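Local coordinates for protein glucose-6-phosphate isomerase (Thermus thermophilus, PDB 1ZZG) that probably catalyses the reversible isomerisation of glucose 6-phosphate to fructose 6-phosphate, a step shared by glycolysis and gluconeogenesis, at residues L23-A26 / R27-L30; P47-T50 / E51-R54; S259-V262 / Q263-E267. All blocks are in the same frame, centred on the assembly; numbering follows the deposited sequence.

Interaction 1 (L23-A26 / R27-L30)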
loop_
_atom_site.group_PDB
_atom_site.type_symbol
_atom_site.label_atom_id
_atom_site.label_comp_id
_atom_site.label_asym_id
_atom_site.label_seq_id
_atom_site.Cartn_x
_atom_site.Cartn_y
_atom_site.Cartn_z
ATOM N N LEU A 23 21.783 17.826 -18.203
ATOM C CA LEU A 23 21.242 18.021 -16.862
ATOM C C LEU A 23 21.264 19.507 -16.477
ATOM O O LEU A 23 20.303 20.015 -15.889
ATOM C CB LEU A 23 22.043 17.197 -15.843
ATOM C CG LEU A 23 21.982 15.668 -15.973
ATOM C CD1 LEU A 23 22.975 15.020 -15.024
ATOM C CD2 LEU A 23 20.571 15.183 -15.673
ATOM N N GLU A 24 22.353 20.200 -16.811
ATOM C CA GLU A 24 22.480 21.626 -16.497
ATOM C C GLU A 24 21.372 22.428 -17.173
ATOM O O GLU A 24 20.803 23.344 -16.578
ATOM C CB GLU A 24 23.838 22.167 -16.959
ATOM C CG GLU A 24 25.057 21.525 -16.312
ATOM C CD GLU A 24 25.242 21.912 -14.860
ATOM O OE1 GLU A 24 24.474 22.761 -14.351
ATOM O OE2 GLU A 24 26.170 21.366 -14.229
ATOM N N GLU A 25 21.072 22.078 -18.421
ATOM C CA GLU A 25 20.033 22.766 -19.181
ATOM C C GLU A 25 18.649 22.460 -18.606
ATOM O O GLU A 25 17.787 23.337 -18.539
ATOM C CB GLU A 25 20.112 22.356 -20.656
ATOM C CG GLU A 25 19.006 22.896 -21.550
ATOM C CD GLU A 25 18.879 24.411 -21.504
ATOM O OE1 GLU A 25 19.814 25.080 -21.012
ATOM O OE2 GLU A 25 17.840 24.931 -21.971
ATOM N N ALA A 26 18.436 21.217 -18.180
ATOM C CA ALA A 26 17.153 20.843 -17.595
ATOM C C ALA A 26 16.924 21.711 -16.354
ATOM O O ALA A 26 15.833 22.259 -16.156
ATOM C CB ALA A 26 17.156 19.359 -17.219
ATOM N N ARG A 27 17.961 21.852 -15.529
ATOM C CA ARG A 27 17.861 22.672 -14.320
ATOM C C ARG A 27 17.612 24.148 -14.653
ATOM O O ARG A 27 16.760 24.798 -14.036
ATOM C CB ARG A 27 19.130 22.533 -13.463
ATOM C CG ARG A 27 19.202 23.538 -12.315
ATOM C CD ARG A 27 20.208 23.132 -11.230
ATOM N NE ARG A 27 21.596 23.122 -11.697
ATOM C CZ ARG A 27 22.631 22.766 -10.941
ATOM N NH1 ARG A 27 22.437 22.389 -9.679
ATOM N NH2 ARG A 27 23.859 22.778 -11.443
ATOM N N ARG A 28 18.350 24.676 -15.626
ATOM C CA ARG A 28 18.180 26.074 -16.028
ATOM C C ARG A 28 16.734 26.318 -16.483
ATOM O O ARG A 28 16.096 27.295 -16.078
ATOM C CB ARG A 28 19.145 26.424 -17.174
ATOM C CG ARG A 28 19.164 27.910 -17.553
ATOM C CD ARG A 28 19.657 28.122 -18.987
ATOM N NE ARG A 28 18.737 27.528 -19.958
ATOM C CZ ARG A 28 17.514 27.980 -20.215
ATOM N NH1 ARG A 28 17.043 29.046 -19.585
ATOM N NH2 ARG A 28 16.742 27.344 -21.082
ATOM N N ARG A 29 16.218 25.432 -17.330
ATOM C CA ARG A 29 14.854 25.568 -17.826
ATOM C C ARG A 29 13.842 25.625 -16.688
ATOM O O ARG A 29 12.883 26.398 -16.738
ATOM C CB ARG A 29 14.490 24.406 -18.750
ATOM C CG ARG A 29 15.197 24.425 -20.087
ATOM C CD ARG A 29 14.678 23.324 -20.997
ATOM N NE ARG A 29 15.344 23.360 -22.298
ATOM C CZ ARG A 29 14.969 22.646 -23.355
ATOM N NH1 ARG A 29 13.925 21.829 -23.274
ATOM N NH2 ARG A 29 15.634 22.754 -24.500
ATOM N N LEU A 30 14.052 24.800 -15.669
ATOM C CA LEU A 30 13.141 24.772 -14.531
ATOM C C LEU A 30 13.217 26.070 -13.730
ATOM O O LEU A 30 12.190 26.683 -13.422
ATOM C CB LEU A 30 13.468 23.586 -13.618
ATOM C CG LEU A 30 12.633 23.468 -12.334
ATOM C CD1 LEU A 30 11.171 23.188 -12.677
ATOM C CD2 LEU A 30 13.201 22.355 -11.459
HETATM O O HOH W 1 21.934 24.346 -14.184
#

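Interaction 2 (P47-T50 / E51-R54)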
loop_
_atom_site.group_PDB
_atom_site.type_symbol
_atom_site.label_atom_id
_atom_site.label_comp_id
_atom_site.label_asym_id
_atom_site.label_seq_id
_atom_site.Cartn_x
_atom_site.Cartn_y
_atom_site.Cartn_z
ATOM N N PRO A 47 9.774 25.496 2.214
ATOM C CA PRO A 47 10.754 25.322 3.297
ATOM C C PRO A 47 11.202 26.642 3.929
ATOM O O PRO A 47 11.704 26.658 5.054
ATOM C CB PRO A 47 11.914 24.598 2.608
ATOM C CG PRO A 47 11.253 23.883 1.447
ATOM C CD PRO A 47 10.283 24.927 0.953
ATOM N N GLU A 48 11.023 27.744 3.206
ATOM C CA GLU A 48 11.435 29.046 3.716
ATOM C C GLU A 48 10.306 29.851 4.355
ATOM O O GLU A 48 10.482 31.019 4.695
ATOM C CB GLU A 48 12.101 29.854 2.598
ATOM C CG GLU A 48 13.431 29.263 2.141
ATOM C CD GLU A 48 14.572 29.501 3.129
ATOM O OE1 GLU A 48 14.309 29.827 4.306
ATOM O OE2 GLU A 48 15.746 29.352 2.726
ATOM N N ASP A 49 9.147 29.230 4.526
ATOM C CA ASP A 49 8.029 29.919 5.156
ATOM C C ASP A 49 8.145 29.697 6.665
ATOM O O ASP A 49 7.612 28.727 7.197
ATOM C CB ASP A 49 6.697 29.361 4.645
ATOM C CG ASP A 49 5.499 30.118 5.196
ATOM O OD1 ASP A 49 5.609 30.685 6.308
ATOM O OD2 ASP A 49 4.445 30.135 4.529
ATOM N N THR A 50 8.850 30.589 7.353
ATOM C CA THR A 50 9.028 30.454 8.800
ATOM C C THR A 50 7.969 31.198 9.596
ATOM O O THR A 50 8.169 31.521 10.767
ATOM C CB THR A 50 10.414 30.958 9.252
ATOM O OG1 THR A 50 10.747 32.153 8.535
ATOM C CG2 THR A 50 11.473 29.898 9.010
ATOM N N GLU A 51 6.838 31.460 8.955
ATOM C CA GLU A 51 5.738 32.171 9.590
ATOM C C GLU A 51 4.542 31.231 9.742
ATOM O O GLU A 51 3.934 31.141 10.809
ATOM C CB GLU A 51 5.360 33.374 8.729
ATOM C CG GLU A 51 4.115 34.120 9.158
ATOM C CD GLU A 51 3.603 35.044 8.060
ATOM O OE1 GLU A 51 4.369 35.932 7.624
ATOM O OE2 GLU A 51 2.437 34.875 7.631
ATOM N N THR A 52 4.225 30.518 8.666
ATOM C CA THR A 52 3.099 29.594 8.671
ATOM C C THR A 52 3.210 28.475 9.707
ATOM O O THR A 52 2.228 28.163 10.378
ATOM C CB THR A 52 2.888 28.974 7.274
ATOM O OG1 THR A 52 2.650 30.021 6.328
ATOM C CG2 THR A 52 1.681 28.028 7.275
ATOM N N LEU A 53 4.387 27.872 9.857
ATOM C CA LEU A 53 4.508 26.787 10.830
ATOM C C LEU A 53 4.276 27.280 12.261
ATOM O O LEU A 53 3.808 26.524 13.111
ATOM C CB LEU A 53 5.870 26.090 10.735
ATOM C CG LEU A 53 7.047 26.685 11.502
ATOM C CD1 LEU A 53 8.207 25.697 11.485
ATOM C CD2 LEU A 53 7.441 28.023 10.887
ATOM N N ARG A 54 4.607 28.540 12.531
ATOM C CA ARG A 54 4.386 29.088 13.867
ATOM C C ARG A 54 2.882 29.227 14.078
ATOM O O ARG A 54 2.355 28.886 15.140
ATOM C CB ARG A 54 5.077 30.448 14.019
ATOM C CG ARG A 54 6.590 30.335 14.078
ATOM C CD ARG A 54 7.255 31.660 14.402
ATOM N NE ARG A 54 8.682 31.473 14.646
ATOM C CZ ARG A 54 9.524 32.446 14.977
ATOM N NH1 ARG A 54 9.087 33.691 15.104
ATOM N NH2 ARG A 54 10.807 32.172 15.186
HETATM O O HOH W 2 5.702 27.232 7.461
HETATM O O HOH W 3 9.931 29.832 13.051
#

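Interaction 3 (S259-V262 / Q263-E267)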
loop_
_atom_site.group_PDB
_atom_site.type_symbol
_atom_site.label_atom_id
_atom_site.label_comp_id
_atom_site.label_asym_id
_atom_site.label_seq_id
_atom_site.Cartn_x
_atom_site.Cartn_y
_atom_site.Cartn_z
ATOM N N SER A 259 3.574 5.267 -1.313
ATOM C CA SER A 259 2.337 5.699 -1.960
ATOM C C SER A 259 2.422 7.163 -2.359
ATOM O O SER A 259 1.942 7.555 -3.425
ATOM C CB SER A 259 1.136 5.494 -1.039
ATOM O OG SER A 259 0.823 4.124 -0.908
ATOM N N TRP A 260 3.025 7.971 -1.495
ATOM C CA TRP A 260 3.187 9.397 -1.774
ATOM C C TRP A 260 4.061 9.580 -3.017
ATOM O O TRP A 260 3.762 10.409 -3.884
ATOM C CB TRP A 260 3.845 10.097 -0.581
ATOM C CG TRP A 260 4.237 11.518 -0.856
ATOM C CD1 TRP A 260 3.427 12.621 -0.835
ATOM C CD2 TRP A 260 5.537 11.980 -1.236
ATOM N NE1 TRP A 260 4.146 13.746 -1.182
ATOM C CE2 TRP A 260 5.443 13.380 -1.433
ATOM C CE3 TRP A 260 6.775 11.348 -1.429
ATOM C CZ2 TRP A 260 6.543 14.159 -1.816
ATOM C CZ3 TRP A 260 7.874 12.126 -1.810
ATOM C CH2 TRP A 260 7.747 13.517 -1.999
ATOM N N PHE A 261 5.140 8.807 -3.105
ATOM C CA PHE A 261 6.037 8.915 -4.254
ATOM C C PHE A 261 5.364 8.462 -5.543
ATOM O O PHE A 261 5.579 9.047 -6.613
ATOM C CB PHE A 261 7.306 8.088 -4.050
ATOM C CG PHE A 261 8.207 8.089 -5.256
ATOM C CD1 PHE A 261 8.892 9.247 -5.627
ATOM C CD2 PHE A 261 8.298 6.967 -6.073
ATOM C CE1 PHE A 261 9.650 9.288 -6.799
ATOM C CE2 PHE A 261 9.050 6.995 -7.246
ATOM C CZ PHE A 261 9.727 8.160 -7.610
ATOM N N VAL A 262 4.558 7.409 -5.449
ATOM C CA VAL A 262 3.856 6.904 -6.619
ATOM C C VAL A 262 2.976 7.996 -7.242
ATOM O O VAL A 262 2.971 8.158 -8.462
ATOM C CB VAL A 262 3.020 5.650 -6.265
ATOM C CG1 VAL A 262 2.153 5.244 -7.447
ATOM C CG2 VAL A 262 3.955 4.498 -5.912
ATOM N N GLN A 263 2.240 8.747 -6.422
ATOM C CA GLN A 263 1.424 9.826 -6.976
ATOM C C GLN A 263 2.333 10.907 -7.547
ATOM O O GLN A 263 2.087 11.431 -8.633
ATOM C CB GLN A 263 0.518 10.489 -5.930
ATOM C CG GLN A 263 -0.032 11.820 -6.457
ATOM C CD GLN A 263 -1.019 12.509 -5.539
ATOM O OE1 GLN A 263 -0.892 12.457 -4.321
ATOM N NE2 GLN A 263 -1.999 13.188 -6.128
ATOM N N LEU A 264 3.370 11.265 -6.797
ATOM C CA LEU A 264 4.298 12.294 -7.250
ATOM C C LEU A 264 4.878 11.936 -8.618
ATOM O O LEU A 264 4.856 12.741 -9.548
ATOM C CB LEU A 264 5.447 12.458 -6.255
ATOM C CG LEU A 264 6.547 13.421 -6.727
ATOM C CD1 LEU A 264 5.981 14.839 -6.809
ATOM C CD2 LEU A 264 7.737 13.372 -5.784
ATOM N N HIS A 265 5.398 10.719 -8.728
ATOM C CA HIS A 265 6.015 10.259 -9.968
ATOM C C HIS A 265 5.029 10.062 -11.126
ATOM O O HIS A 265 5.181 10.663 -12.194
ATOM C CB HIS A 265 6.765 8.951 -9.711
ATOM C CG HIS A 265 7.490 8.428 -10.910
ATOM N ND1 HIS A 265 8.711 8.922 -11.316
ATOM C CD2 HIS A 265 7.154 7.470 -11.806
ATOM C CE1 HIS A 265 9.097 8.289 -12.411
ATOM N NE2 HIS A 265 8.169 7.402 -12.729
ATOM N N ASP A 266 4.031 9.213 -10.901
ATOM C CA ASP A 266 3.007 8.890 -11.897
ATOM C C ASP A 266 2.224 10.085 -12.440
ATOM O O ASP A 266 2.168 10.302 -13.642
ATOM C CB ASP A 266 1.999 7.899 -11.305
ATOM C CG ASP A 266 2.515 6.472 -11.264
ATOM O OD1 ASP A 266 3.738 6.256 -11.403
ATOM O OD2 ASP A 266 1.677 5.559 -11.077
ATOM N N GLU A 267 1.601 10.844 -11.545
ATOM C CA GLU A 267 0.797 11.986 -11.955
ATOM C C GLU A 267 1.600 13.105 -12.608
ATOM O O GLU A 267 1.092 13.808 -13.480
ATOM C CB GLU A 267 0.019 12.528 -10.752
ATOM C CG GLU A 267 -1.371 13.006 -11.106
ATOM C CD GLU A 267 -2.248 13.232 -9.888
ATOM O OE1 GLU A 267 -3.350 12.646 -9.840
ATOM O OE2 GLU A 267 -1.842 13.995 -8.985
#

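Interaction 1 (L23-A26 / R27-L30)
Glu25 and Arg28 run side by side and point the same way, and the arginine grips the carboxylate side-on with two nitrogens. Arg28 NE gives its hydrogen to Glu25 OE1 at 2.9 Å, and Arg28 NH2 reaches Glu25 OE2 at 2.8 Å. Both oxygens are met on their syn side and lie in the guanidinium plane, although the two flat groups are turned 32° against each other. Glu25 OE2 takes a second charged donor on its anti side, Arg29 NE at 3.0 Å. This guanidinium stands almost square to the carboxylate, 88° between planes, on a chain extended from CG to NE that also touches Glu390 of helix 371-391. The three residues form a salt-bridge network on helix 20-32, whose backbone bonds run from i+4 to i, such as Arg29 N to Glu25 O at 2.9 Å. A separate ion pair lies further round the helix: Arg27 NH2 binds the syn side of Glu24 OE1 at 3.0 Å. A bend at chi2 of Glu24 (-71°) and one at chi3 of Arg27 bring carboxylate and guanidinium together, the chains alongside each other. A water in the guanidinium plane accepts from Arg27 NE and donates to both Glu24 OE1 and Glu24 O. Arg27 NH1 is held by the carbonyls of Ala220 and Ala222, while Ala26 and Leu30 face helix 371-391 and Leu23 packs on helix 228-238.

Interaction 2 (P47-T50 / E51-R54)
An Asx turn leads the chain into helix 52-61, with the carboxylate of Asp49 binding Glu51, just before the helix, and Thr52, its first residue. Asp49 OD1 accepts two backbone donors. Glu51 N meets Asp49 OD1 nearly end-on to the C-O bond at 3.0 Å, which closes the Asx turn. Thr52 N approaches Asp49 OD1 from above the carboxylate plane at 2.7 Å with an almost straight N-H...O angle of 174°. The other oxygen, Asp49 OD2, receives the Thr52 hydroxyl in a short bond of 2.5 Å from OG1, again from above the plane. The Asp49 and Thr52 side chains cross at about a right angle. Asp49 CG is anti to the backbone N (chi1 -176°), a setting that carries the carboxylate toward the amides two and three residues on. With an alanine here, the amides of Glu51 and Thr52 would probably lose their shared acceptor and the Thr52 hydroxyl would be set free to turn. Asp49 is also the centre of an inverse gamma turn, closed by a weak bond from Thr50 N to Glu48 O at 3.1 Å, which bends the chain between the 3-10 turn ending at Glu48 and the helix. Leu53 CG sits between the backbone N and the carbonyl carbon (chi1 85°), and this folds CD2 back against the carbonyl carbon of Thr50, 3.5 Å away. The same leucine packs on Asp207 and Leu210 of helix 206-221. A water joins Thr50 O to Arg54 NE through weak bonds.

Interaction 3 (S259-V262 / Q263-E267)
Helix 257-269 carries Glu267, the predicted proton donor of the active site, and the turn before it packs Phe261 against His265 one turn further on. His265 CB lies over one face of the phenyl ring, a CH-pi contact 4.0 Å from CB to the centroid of Phe261, displaced toward the rim at CZ. The two rings are nearly parallel, 30° between planes, but slid so far that they barely overlap. Phe261 CG and His265 CG both stand anti to their backbone N, and the side chains therefore run alongside each other. In the backbone, His265 N donates to Phe261 O at 2.7 Å, nearly in line with the carbonyl. His265 NE2 is engaged by Thr281 OG1. Leu264 CD2 touches Trp260 CH2 at 3.8 Å; elsewhere on the helix Val262 CG1 approaches Asp266 OD2 at 3.7 Å, and Asp266 OD1 is bonded to Ala283 N. Gln263 NE2 donates to Glu267 OE2 at 3.0 Å from above the carboxylate plane; Arg187 NH1 forms a salt bridge to the same oxygen, and the two probably help to position the carboxylate. Trp260 and Leu264 pack on helix 371-391, Val262 and His265 on strand 278-287, and Ser259 and Gln263 on Leu79 of helix 79-88, while Ala294 of the second subunit lies against Asp266 and Glu267.

From the N terminus, interaction 1 comes first, on helix 20-32; interaction 2 follows where the next helix, 52-61, begins; interaction 3 lies far along the chain on helix 257-269. Each joins adjoining residues within one turn or helix, so none closes a long loop, and the three run in series without nesting or crossing. Their centres are 22 to 28 Å apart and no pair touches. Helix 371-391 links two of them, packing against both 23-30 and 259-267, whereas 47-54 leans on helix 206-221. Interactions 1 and 2 lie toward the outside, while interaction 3 is buried near the middle of the chain and reaches the second subunit.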